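Long-range contacts in fibronectin type III domain-containing protein (Simiduia agarivorans, PDB 6P2K), which probably hydrolyses beta-glucans such as xyloglucan, this chain being the twin-propeller glycoside hydrolase family 74 module of a longer, probably secreted protein: residues D271-G276 against T339-G344; S376-Q381 against P391-K396; L611-W616 against S633-G638. All blocks are in the same frame, centred on the assembly; numbering follows the deposited sequence.

Contact 1 (D271-G276 against T339-G344)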
loop_
_atom_site.group_PDB
_atom_site.type_symbol
_atom_site.label_atom_id
_atom_site.label_comp_id
_atom_site.label_asym_id
_atom_site.label_seq_id
_atom_site.Cartn_x
_atom_site.Cartn_y
_atom_site.Cartn_z
ATOM N N ASP B 271 45.681 -12.600 36.159
ATOM C CA ASP B 271 45.757 -11.150 36.277
ATOM C C ASP B 271 47.037 -10.766 37.012
ATOM O O ASP B 271 47.242 -11.213 38.152
ATOM C CB ASP B 271 44.520 -10.634 37.021
ATOM C CG ASP B 271 44.428 -9.108 37.059
ATOM O OD1 ASP B 271 45.388 -8.415 36.661
ATOM O OD2 ASP B 271 43.374 -8.598 37.495
ATOM N N PRO B 272 47.921 -9.964 36.410
ATOM C CA PRO B 272 49.138 -9.548 37.125
ATOM C C PRO B 272 48.849 -8.764 38.388
ATOM O O PRO B 272 49.769 -8.554 39.189
ATOM C CB PRO B 272 49.882 -8.691 36.091
ATOM C CG PRO B 272 48.820 -8.230 35.148
ATOM C CD PRO B 272 47.842 -9.366 35.066
ATOM N N ARG B 273 47.607 -8.325 38.590
ATOM C CA ARG B 273 47.217 -7.655 39.820
ATOM C C ARG B 273 47.023 -8.624 40.979
ATOM O O ARG B 273 47.047 -8.194 42.139
ATOM C CB ARG B 273 45.932 -6.858 39.586
ATOM C CG ARG B 273 46.124 -5.661 38.668
ATOM C CD ARG B 273 44.856 -5.305 37.909
ATOM N NE ARG B 273 45.106 -4.276 36.900
ATOM C CZ ARG B 273 45.572 -4.517 35.677
ATOM N NH1 ARG B 273 45.837 -5.758 35.293
ATOM N NH2 ARG B 273 45.771 -3.513 34.833
ATOM N N SER B 274 46.835 -9.915 40.697
ATOM C CA SER B 274 46.605 -10.917 41.740
ATOM C C SER B 274 47.937 -11.297 42.386
ATOM O O SER B 274 48.477 -12.389 42.202
ATOM C CB SER B 274 45.896 -12.134 41.163
ATOM O OG SER B 274 44.702 -11.758 40.500
ATOM N N THR B 275 48.460 -10.362 43.176
ATOM C CA THR B 275 49.751 -10.532 43.830
ATOM C C THR B 275 49.669 -11.291 45.149
ATOM O O THR B 275 50.713 -11.663 45.695
ATOM C CB THR B 275 50.398 -9.167 44.078
ATOM O OG1 THR B 275 49.468 -8.320 44.765
ATOM C CG2 THR B 275 50.786 -8.518 42.760
ATOM N N GLY B 276 48.473 -11.530 45.669
ATOM C CA GLY B 276 48.282 -12.254 46.919
ATOM C C GLY B 276 47.909 -13.703 46.694
ATOM O O GLY B 276 48.449 -14.374 45.808
ATOM N N THR B 339 45.121 -6.245 30.843
ATOM C CA THR B 339 46.023 -5.138 30.580
ATOM C C THR B 339 47.181 -5.160 31.578
ATOM O O THR B 339 47.034 -5.645 32.704
ATOM C CB THR B 339 45.293 -3.797 30.666
ATOM O OG1 THR B 339 44.696 -3.647 31.962
ATOM C CG2 THR B 339 44.219 -3.691 29.590
ATOM N N PRO B 340 48.351 -4.658 31.181
ATOM C CA PRO B 340 49.465 -4.558 32.129
ATOM C C PRO B 340 49.128 -3.621 33.279
ATOM O O PRO B 340 48.190 -2.822 33.218
ATOM C CB PRO B 340 50.612 -3.997 31.278
ATOM C CG PRO B 340 50.230 -4.292 29.861
ATOM C CD PRO B 340 48.735 -4.258 29.817
ATOM N N VAL B 341 49.918 -3.732 34.348
ATOM C CA VAL B 341 49.792 -2.823 35.483
ATOM C C VAL B 341 50.700 -1.610 35.355
ATOM O O VAL B 341 50.517 -0.628 36.093
ATOM C CB VAL B 341 50.092 -3.560 36.803
ATOM C CG1 VAL B 341 49.129 -4.714 36.992
ATOM C CG2 VAL B 341 51.519 -4.070 36.804
ATOM N N THR B 342 51.669 -1.642 34.446
ATOM C CA THR B 342 52.602 -0.545 34.247
ATOM C C THR B 342 52.113 0.386 33.141
ATOM O O THR B 342 51.112 0.131 32.469
ATOM C CB THR B 342 53.992 -1.082 33.901
ATOM O OG1 THR B 342 53.882 -2.033 32.834
ATOM C CG2 THR B 342 54.620 -1.755 35.109
ATOM N N GLY B 343 52.842 1.487 32.963
ATOM C CA GLY B 343 52.625 2.389 31.850
ATOM C C GLY B 343 51.402 3.272 31.938
ATOM O O GLY B 343 51.096 3.971 30.966
ATOM N N GLY B 344 50.695 3.276 33.064
ATOM C CA GLY B 344 49.470 4.038 33.184
ATOM C C GLY B 344 48.227 3.326 32.703
ATOM O O GLY B 344 47.175 3.966 32.577
#
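Val-341 CG1 sits over the centre of one face of the Arg-273 guanidinium, 3.8 Å above its plane, while Asp-271 OD1 and Thr-339 O both lie at the edge, close to that plane. Arg-273 NH1 reaches Thr-339 O at 2.9 Å in a fairly straight bond (160°), and Arg-273 NH2 turns to the same oxygen at 3.3 Å, so one carbonyl is gripped end-on by two nitrogens. NH2 also makes weak bonds to Pro-340 O and to Thr-339 OG1, a hydroxyl whose stronger partner is Ala-346 O. Within 271-276, Asp-271 OD1 takes Arg-273 NH1 in a salt bridge at 3.0 Å and also the Arg-273 backbone N, from opposite faces of the carboxylate; the second bond closes an Asx turn at the start of a type I turn. These are the loops joining the first and second strands of two consecutive blades of a beta-propeller, so the arginine bridges neighbouring blades at the surface. Its chi1 of -69° and extended chain lay Arg-273 along Val-341, running in the opposite sense, with Arg-273 CG 3.6 Å from Val-341 CG1. Pro-272 CG meets Val-341 CG1 at 4.0 Å. Asp-271 OD2 is salt-bridged to Arg-347.

Contact 2 (S376-Q381 against P391-K396)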
loop_
_atom_site.group_PDB
_atom_site.type_symbol
_atom_site.label_atom_id
_atom_site.label_comp_id
_atom_site.label_asym_id
_atom_site.label_seq_id
_atom_site.Cartn_x
_atom_site.Cartn_y
_atom_site.Cartn_z
ATOM N N SER B 376 35.442 -1.758 14.116
ATOM C CA SER B 376 34.635 -1.043 13.140
ATOM C C SER B 376 33.866 0.062 13.848
ATOM O O SER B 376 33.667 0.025 15.066
ATOM C CB SER B 376 33.676 -1.986 12.405
ATOM O OG SER B 376 32.887 -2.731 13.318
ATOM N N THR B 377 33.425 1.044 13.066
ATOM C CA THR B 377 32.783 2.240 13.597
ATOM C C THR B 377 31.384 2.376 13.012
ATOM O O THR B 377 31.238 2.405 11.778
ATOM C CB THR B 377 33.614 3.482 13.274
ATOM O OG1 THR B 377 34.965 3.270 13.696
ATOM C CG2 THR B 377 33.048 4.707 13.988
ATOM N N PRO B 378 30.340 2.471 13.830
ATOM C CA PRO B 378 28.989 2.612 13.280
ATOM C C PRO B 378 28.770 4.001 12.706
ATOM O O PRO B 378 29.303 4.994 13.206
ATOM C CB PRO B 378 28.088 2.370 14.494
ATOM C CG PRO B 378 28.911 2.852 15.655
ATOM C CD PRO B 378 30.344 2.491 15.305
ATOM N N THR B 379 27.982 4.061 11.637
ATOM C CA THR B 379 27.555 5.321 11.048
ATOM C C THR B 379 26.093 5.577 11.391
ATOM O O THR B 379 25.447 4.807 12.107
ATOM C CB THR B 379 27.750 5.323 9.530
ATOM O OG1 THR B 379 26.632 4.678 8.906
ATOM C CG2 THR B 379 29.030 4.601 9.154
ATOM N N SER B 380 25.568 6.671 10.849
ATOM C CA SER B 380 24.183 7.043 11.087
ATOM C C SER B 380 23.211 6.358 10.135
ATOM O O SER B 380 21.997 6.503 10.314
ATOM C CB SER B 380 24.035 8.562 10.989
ATOM O OG SER B 380 24.320 9.019 9.678
ATOM N N GLN B 381 23.702 5.627 9.136
ATOM C CA GLN B 381 22.830 4.851 8.264
ATOM C C GLN B 381 22.424 3.550 8.945
ATOM O O GLN B 381 23.207 2.946 9.681
ATOM C CB GLN B 381 23.526 4.527 6.942
ATOM C CG GLN B 381 24.133 5.714 6.220
ATOM C CD GLN B 381 25.270 5.297 5.298
ATOM O OE1 GLN B 381 26.380 5.828 5.381
ATOM N NE2 GLN B 381 25.000 4.332 4.424
ATOM N N PRO B 391 23.199 -0.447 12.269
ATOM C CA PRO B 391 23.997 0.551 11.561
ATOM C C PRO B 391 24.876 -0.105 10.509
ATOM O O PRO B 391 25.178 -1.299 10.566
ATOM C CB PRO B 391 24.851 1.189 12.666
ATOM C CG PRO B 391 24.324 0.638 13.967
ATOM C CD PRO B 391 23.674 -0.661 13.645
ATOM N N THR B 392 25.273 0.696 9.525
ATOM C CA THR B 392 26.403 0.303 8.702
ATOM C C THR B 392 27.694 0.670 9.427
ATOM O O THR B 392 27.709 1.517 10.323
ATOM C CB THR B 392 26.349 0.971 7.327
ATOM O OG1 THR B 392 26.461 2.394 7.480
ATOM C CG2 THR B 392 25.040 0.638 6.619
ATOM N N TYR B 393 28.785 0.016 9.039
ATOM C CA TYR B 393 30.042 0.133 9.769
ATOM C C TYR B 393 31.188 0.413 8.812
ATOM O O TYR B 393 31.304 -0.237 7.766
ATOM C CB TYR B 393 30.329 -1.140 10.573
ATOM C CG TYR B 393 29.440 -1.305 11.783
ATOM C CD1 TYR B 393 28.180 -1.883 11.674
ATOM C CD2 TYR B 393 29.858 -0.874 13.034
ATOM C CE1 TYR B 393 27.362 -2.027 12.781
ATOM C CE2 TYR B 393 29.052 -1.015 14.144
ATOM C CZ TYR B 393 27.806 -1.592 14.015
ATOM O OH TYR B 393 27.005 -1.732 15.127
ATOM N N LYS B 394 32.038 1.368 9.177
ATOM C CA LYS B 394 33.272 1.635 8.455
ATOM C C LYS B 394 34.459 1.133 9.269
ATOM O O LYS B 394 34.431 1.125 10.502
ATOM C CB LYS B 394 33.426 3.129 8.149
ATOM C CG LYS B 394 33.562 4.026 9.368
ATOM C CD LYS B 394 33.661 5.482 8.949
ATOM C CE LYS B 394 33.826 6.392 10.149
ATOM N NZ LYS B 394 33.792 7.825 9.747
ATOM N N GLY B 395 35.506 0.713 8.564
ATOM C CA GLY B 395 36.641 0.106 9.225
ATOM C C GLY B 395 37.437 1.086 10.066
ATOM O O GLY B 395 37.416 2.302 9.867
ATOM N N LYS B 396 38.162 0.530 11.033
ATOM C CA LYS B 396 39.029 1.307 11.906
ATOM C C LYS B 396 40.487 1.268 11.470
ATOM O O LYS B 396 41.357 1.718 12.218
ATOM C CB LYS B 396 38.903 0.825 13.354
ATOM C CG LYS B 396 37.644 1.310 14.067
ATOM C CD LYS B 396 37.694 0.978 15.560
ATOM C CE LYS B 396 36.452 1.466 16.291
ATOM N NZ LYS B 396 36.378 2.955 16.348
HETATM O O HOH W 1 36.661 4.246 11.756
#
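Thr-377 and Ser-376, with Thr-392 further along, carry this pairing of antiparallel strands. Thr-377 exchanges backbone bonds with Lys-394, N to O at 2.8 Å and back again, and its OG1, beside its own backbone N (chi1 -52°), receives Lys-396 NZ at 3.0 Å. The lysine crosses the threonine at about a right angle, its last torsion bent (-68°) to bring NZ round, and the same ammonium forms a salt bridge with Glu-47. An alanine in place of Lys-396 would probably leave Glu-47 without its positive mate and Thr-377 OG1 without the NZ donor. A water links that OG1 to Gly-395 O. Ser-376 OG lies 3.6 Å from Tyr-393 CD2, and Pro-378 CB meets CE2 of the same ring at 3.5 Å; the phenol OH bonds to Asp-322. Thr-392 OG1 accepts from Thr-379 OG1 at 2.7 Å, and the latter accepts the Gln-381 N in an ST turn, where the strand turns its corner. Asn-501 of the second subunit packs on Pro-378 and Pro-391. The arrangement is a bent antiparallel beta hairpin, with strand 388-395 pairing on to strand 431-432 as well.

Contact 3 (L611-W616 against S633-G638)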
loop_
_atom_site.group_PDB
_atom_site.type_symbol
_atom_site.label_atom_id
_atom_site.label_comp_id
_atom_site.label_asym_id
_atom_site.label_seq_id
_atom_site.Cartn_x
_atom_site.Cartn_y
_atom_site.Cartn_z
ATOM N N LEU B 611 42.552 -21.439 -26.676
ATOM C CA LEU B 611 43.894 -21.316 -26.121
ATOM C C LEU B 611 44.118 -22.472 -25.158
ATOM O O LEU B 611 43.315 -22.682 -24.247
ATOM C CB LEU B 611 44.086 -19.976 -25.399
ATOM C CG LEU B 611 45.512 -19.721 -24.895
ATOM C CD1 LEU B 611 46.472 -19.505 -26.064
ATOM C CD2 LEU B 611 45.560 -18.547 -23.933
ATOM N N ALA B 612 45.203 -23.214 -25.360
ATOM C CA ALA B 612 45.527 -24.346 -24.492
ATOM C C ALA B 612 46.290 -23.844 -23.264
ATOM O O ALA B 612 47.462 -24.152 -23.040
ATOM C CB ALA B 612 46.323 -25.395 -25.256
ATOM N N SER B 613 45.592 -23.041 -22.463
ATOM C CA SER B 613 46.122 -22.507 -21.221
ATOM C C SER B 613 45.671 -23.387 -20.054
ATOM O O SER B 613 44.985 -24.398 -20.235
ATOM C CB SER B 613 45.681 -21.052 -21.031
ATOM O OG SER B 613 44.319 -20.889 -21.382
ATOM N N SER B 614 46.078 -23.004 -18.845
ATOM C CA SER B 614 45.691 -23.734 -17.644
ATOM C C SER B 614 45.984 -22.874 -16.419
ATOM O O SER B 614 46.618 -21.821 -16.506
ATOM C CB SER B 614 46.413 -25.081 -17.552
ATOM O OG SER B 614 47.818 -24.905 -17.512
ATOM N N GLY B 615 45.515 -23.350 -15.264
ATOM C CA GLY B 615 45.670 -22.633 -14.012
ATOM C C GLY B 615 44.360 -22.503 -13.263
ATOM O O GLY B 615 43.334 -22.172 -13.864
ATOM N N TRP B 616 44.376 -22.754 -11.950
ATOM C CA TRP B 616 43.131 -22.769 -11.184
ATOM C C TRP B 616 42.470 -21.396 -11.132
ATOM O O TRP B 616 41.238 -21.306 -11.044
ATOM C CB TRP B 616 43.389 -23.285 -9.766
ATOM C CG TRP B 616 42.155 -23.337 -8.899
ATOM C CD1 TRP B 616 41.936 -22.647 -7.739
ATOM C CD2 TRP B 616 40.977 -24.123 -9.125
ATOM N NE1 TRP B 616 40.696 -22.956 -7.231
ATOM C CE2 TRP B 616 40.087 -23.859 -8.063
ATOM C CE3 TRP B 616 40.589 -25.026 -10.121
ATOM C CZ2 TRP B 616 38.833 -24.464 -7.970
ATOM C CZ3 TRP B 616 39.343 -25.623 -10.030
ATOM C CH2 TRP B 616 38.479 -25.337 -8.962
ATOM N N SER B 633 44.270 -13.076 -21.763
ATOM C CA SER B 633 44.322 -14.229 -20.876
ATOM C C SER B 633 45.450 -14.074 -19.869
ATOM O O SER B 633 46.570 -13.694 -20.228
ATOM C CB SER B 633 44.524 -15.520 -21.682
ATOM O OG SER B 633 44.985 -16.584 -20.862
ATOM N N PHE B 634 45.151 -14.384 -18.612
ATOM C CA PHE B 634 46.146 -14.466 -17.547
ATOM C C PHE B 634 46.151 -15.909 -17.066
ATOM O O PHE B 634 45.203 -16.349 -16.406
ATOM C CB PHE B 634 45.832 -13.497 -16.410
ATOM C CG PHE B 634 46.749 -13.630 -15.221
ATOM C CD1 PHE B 634 48.126 -13.655 -15.384
ATOM C CD2 PHE B 634 46.227 -13.722 -13.937
ATOM C CE1 PHE B 634 48.966 -13.773 -14.290
ATOM C CE2 PHE B 634 47.060 -13.838 -12.838
ATOM C CZ PHE B 634 48.432 -13.863 -13.013
ATOM N N ALA B 635 47.203 -16.642 -17.411
ATOM C CA ALA B 635 47.245 -18.081 -17.198
ATOM C C ALA B 635 48.663 -18.553 -17.476
ATOM O O ALA B 635 49.520 -17.781 -17.911
ATOM C CB ALA B 635 46.245 -18.810 -18.104
ATOM N N LYS B 636 48.902 -19.832 -17.218
ATOM C CA LYS B 636 50.121 -20.488 -17.660
ATOM C C LYS B 636 49.840 -21.290 -18.925
ATOM O O LYS B 636 48.690 -21.572 -19.267
ATOM C CB LYS B 636 50.694 -21.395 -16.561
ATOM C CG LYS B 636 50.053 -22.767 -16.447
ATOM C CD LYS B 636 50.684 -23.567 -15.312
ATOM C CE LYS B 636 50.469 -25.066 -15.478
ATOM N NZ LYS B 636 51.770 -25.804 -15.514
ATOM N N GLY B 637 50.911 -21.638 -19.631
ATOM C CA GLY B 637 50.777 -22.427 -20.841
ATOM C C GLY B 637 50.357 -21.597 -22.044
ATOM O O GLY B 637 50.650 -20.403 -22.149
ATOM N N GLY B 638 49.654 -22.252 -22.964
ATOM C CA GLY B 638 49.235 -21.628 -24.203
ATOM C C GLY B 638 49.622 -22.442 -25.420
ATOM O O GLY B 638 49.046 -22.268 -26.500
HETATM O O HOH W 2 46.957 -22.820 -27.767
#
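Lys-636 runs alongside Ser-614 for most of its length. Its CB stands 4.1 Å from Ser-614 O; CG, set between backbone N and carbonyl carbon (chi1 81°), closes to 3.3 Å from Ser-614 OG. Lys-636 CD is 3.9 Å and CE 3.3 Å from Ser-614 OG: the extended chain lays CG and CE alongside the hydroxyl, with CD set back, and bends only at its last torsion. NZ goes beyond the serine to a hydrogen bond with Asn-646 OD1, while Trp-648 also touches the chain. Beneath the side chains the same two residues form a hydrogen-bonded antiparallel pair: Lys-636 N donates to Ser-614 O at 3.1 Å, nearly along the C=O axis, and Ser-614 N donates to Lys-636 O at 3.0 Å. The next bond, Gly-638 N to Ala-612 O, is weak. Ala-635 CB packs 3.4 Å from Ser-614 O and also against Ser-613 CB. Deeper in, Leu-611 CD2 meets Ser-633 OG at 3.7 Å, with Trp-660 and Val-594 close to both residues. Gly-637 has a positive phi, and a side chain there would stand close to Ala-612 O. After strand 628-634, inside one propeller blade, the chain turns a corner at Ala-635 and Lys-636, and 637-638 joins the outer edge of strand 605-615 as an added fifth strand: neighbouring blades of a beta-propeller laced together by edge-strand addition.

How the contacts relate
The three contacts follow one another along the chain without nesting, and none touches another. Centres of contacts 1 and 2 are about 33 Å apart, those of 2 and 3 about 41 Å, and those of 1 and 3 about 58 Å, the last two on opposite sides of the chain's centre. No sheet is shared. Counting sheets, contact 1 joins the sixth and seventh blades of the first propeller, and contact 3 joins two blades of the second. Contact 2 touches Glu-47 and Trp-49 of the first blade and pairs with strand 431-432; its strands lie in the chain between the last blade of the first propeller and the sheets of the second, and it also meets a second subunit.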